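ThiJ/PfpI family protein (Pseudomonas syringae pv. tomato, PDB 3EWN) is of unknown function but belongs to the DJ-1/PfpI family, whose relatives include proteases, chaperones and glyoxalase-like enzymes sharing a glutaminase-like fold. Local coordinates at residues I26-Y31 against A52-V57. Sequence-based numbering, arbitrary orientation.
Sequences IAMLVY and AKIYIV
The Y55 ring meets I26 through CD2, 3.5 Å from I26 O, the oxygen standing obliquely to the ring; P82, from a loop, packs against the same tyrosine. CG lies anti to the carbonyl carbon (chi1 -55°), which carries the ring back along the strand until its OH hydrogen-bonds OE1 of Q25. The amide of Y55 also uses I26 O, at 2.7 Å from N. Four more backbone bonds continue the parallel ladder: I26 N to K53 O, M28 N to Y55 O, V57 N to M28 O and V30 N to V57 O. The V57 bond departs from the pattern, its donor standing above the carbonyl plane of M28. Strands 25-29 and 53-58 are the two strands of a right-handed beta-alpha-beta crossover through helix 36-46, neighbours in the mainly parallel sheet of the DJ-1/PfpI fold; strand 87-90 pairs with the far edge of 25-29. I26, M28, I54 and I56 line the face turned to helix 36-46. In M28, a selenomethionine, CG lies anti to the carbonyl carbon and the chain stays extended at chi2 (-178°), which sets SE 3.8 Å from I54 CG2, the two side chains crossing obliquely; the bend at chi3 turns only the terminal methyl. P42, H43 and F46 of the helix touch it. Beyond it, V30 CG1 presses on I56 CG2 at 3.5 Å, tighter than usual for two methyls; L39 lies against V30, and L70 of the second subunit packs on I56. A27, L29, Y55 and V57 share the opposite face. There A27 CB meets V57 CG2 at 4.1 Å, and L29 reaches V57 O through CD1 at 3.6 Å. Helix 104-114 lies over this side, with M110 touching L29 and F109 touching V57.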
loop_
_atom_site.group_PDB
_atom_site.type_symbol
_atom_site.label_atom_id
_atom_site.label_comp_id
_atom_site.label_asym_id
_atom_site.label_seq_id
_atom_site.Cartn_x
_atom_site.Cartn_y
_atom_site.Cartn_z
ATOM N N ILE A 26 -6.362 2.407 -17.398
ATOM C CA ILE A 26 -6.860 2.209 -16.044
ATOM C C ILE A 26 -7.089 3.515 -15.299
ATOM O O ILE A 26 -6.151 4.283 -15.082
ATOM C CB ILE A 26 -5.854 1.333 -15.252
ATOM C CG1 ILE A 26 -5.685 -0.014 -15.961
ATOM C CG2 ILE A 26 -6.321 1.140 -13.820
ATOM C CD1 ILE A 26 -4.495 -0.833 -15.487
ATOM N N ALA A 27 -8.336 3.763 -14.905
ATOM C CA ALA A 27 -8.664 4.980 -14.172
ATOM C C ALA A 27 -8.928 4.658 -12.704
ATOM O O ALA A 27 -9.794 3.843 -12.384
ATOM C CB ALA A 27 -9.889 5.657 -14.787
HETATM N N MSE A 28 -8.181 5.311 -11.818
HETATM C CA MSE A 28 -8.326 5.101 -10.384
HETATM C C MSE A 28 -8.773 6.397 -9.717
HETATM O O MSE A 28 -8.049 7.387 -9.705
HETATM C CB MSE A 28 -6.993 4.627 -9.800
HETATM C CG MSE A 28 -6.425 3.395 -10.522
HETATM SE SE MSE A 28 -4.772 2.708 -9.808
HETATM C CE MSE A 28 -5.472 1.608 -8.414
ATOM N N LEU A 29 -9.984 6.380 -9.173
ATOM C CA LEU A 29 -10.542 7.544 -8.507
ATOM C C LEU A 29 -9.853 7.813 -7.175
ATOM O O LEU A 29 -9.534 6.883 -6.439
ATOM C CB LEU A 29 -12.039 7.332 -8.256
ATOM C CG LEU A 29 -12.777 8.416 -7.466
ATOM C CD1 LEU A 29 -12.976 9.648 -8.336
ATOM C CD2 LEU A 29 -14.128 7.873 -7.001
ATOM N N VAL A 30 -9.604 9.086 -6.885
ATOM C CA VAL A 30 -9.018 9.478 -5.606
ATOM C C VAL A 30 -9.853 10.650 -5.115
ATOM O O VAL A 30 -10.423 11.383 -5.917
ATOM C CB VAL A 30 -7.522 9.905 -5.705
ATOM C CG1 VAL A 30 -6.678 8.720 -6.133
ATOM C CG2 VAL A 30 -7.355 11.086 -6.655
ATOM N N TYR A 31 -9.936 10.815 -3.801
ATOM C CA TYR A 31 -10.724 11.890 -3.220
ATOM C C TYR A 31 -10.253 12.162 -1.805
ATOM O O TYR A 31 -9.592 11.325 -1.191
ATOM C CB TYR A 31 -12.213 11.511 -3.227
ATOM C CG TYR A 31 -12.515 10.143 -2.648
ATOM C CD1 TYR A 31 -12.606 9.947 -1.270
ATOM C CD2 TYR A 31 -12.697 9.041 -3.480
ATOM C CE1 TYR A 31 -12.873 8.682 -0.734
ATOM C CE2 TYR A 31 -12.960 7.771 -2.955
ATOM C CZ TYR A 31 -13.047 7.603 -1.584
ATOM O OH TYR A 31 -13.310 6.361 -1.063
ATOM N N ALA A 52 0.659 -0.329 -19.900
ATOM C CA ALA A 52 -0.604 0.185 -19.402
ATOM C C ALA A 52 -0.467 1.634 -18.978
ATOM O O ALA A 52 0.606 2.072 -18.551
ATOM C CB ALA A 52 -1.087 -0.657 -18.227
ATOM N N LYS A 53 -1.561 2.374 -19.111
ATOM C CA LYS A 53 -1.596 3.774 -18.719
ATOM C C LYS A 53 -2.554 3.906 -17.545
ATOM O O LYS A 53 -3.725 3.548 -17.646
ATOM C CB LYS A 53 -2.071 4.642 -19.884
ATOM C CG LYS A 53 -1.125 4.617 -21.074
ATOM C CD LYS A 53 -1.612 5.518 -22.189
ATOM C CE LYS A 53 -0.642 5.501 -23.362
ATOM N NZ LYS A 53 -1.048 6.470 -24.417
ATOM N N ILE A 54 -2.045 4.404 -16.424
ATOM C CA ILE A 54 -2.867 4.580 -15.230
ATOM C C ILE A 54 -3.197 6.053 -15.021
ATOM O O ILE A 54 -2.312 6.910 -15.074
ATOM C CB ILE A 54 -2.140 4.065 -13.969
ATOM C CG1 ILE A 54 -1.854 2.569 -14.105
ATOM C CG2 ILE A 54 -2.998 4.322 -12.731
ATOM C CD1 ILE A 54 -0.989 2.008 -12.990
ATOM N N TYR A 55 -4.471 6.344 -14.790
ATOM C CA TYR A 55 -4.914 7.713 -14.558
ATOM C C TYR A 55 -5.412 7.849 -13.122
ATOM O O TYR A 55 -6.268 7.079 -12.686
ATOM C CB TYR A 55 -6.047 8.065 -15.523
ATOM C CG TYR A 55 -5.695 7.857 -16.977
ATOM C CD1 TYR A 55 -5.027 8.841 -17.701
ATOM C CD2 TYR A 55 -6.001 6.658 -17.621
ATOM C CE1 TYR A 55 -4.668 8.638 -19.037
ATOM C CE2 TYR A 55 -5.645 6.444 -18.956
ATOM C CZ TYR A 55 -4.979 7.438 -19.655
ATOM O OH TYR A 55 -4.620 7.234 -20.969
ATOM N N ILE A 56 -4.857 8.810 -12.386
ATOM C CA ILE A 56 -5.276 9.067 -11.009
ATOM C C ILE A 56 -6.287 10.199 -11.166
ATOM O O ILE A 56 -5.917 11.362 -11.305
ATOM C CB ILE A 56 -4.077 9.508 -10.147
ATOM C CG1 ILE A 56 -2.956 8.468 -10.260
ATOM C CG2 ILE A 56 -4.496 9.658 -8.690
ATOM C CD1 ILE A 56 -3.371 7.046 -9.858
ATOM N N VAL A 57 -7.568 9.835 -11.155
ATOM C CA VAL A 57 -8.656 10.779 -11.386
ATOM C C VAL A 57 -9.336 11.376 -10.166
ATOM O O VAL A 57 -9.685 10.667 -9.225
ATOM C CB VAL A 57 -9.749 10.112 -12.243
ATOM C CG1 VAL A 57 -10.754 11.149 -12.712
ATOM C CG2 VAL A 57 -9.117 9.399 -13.421
#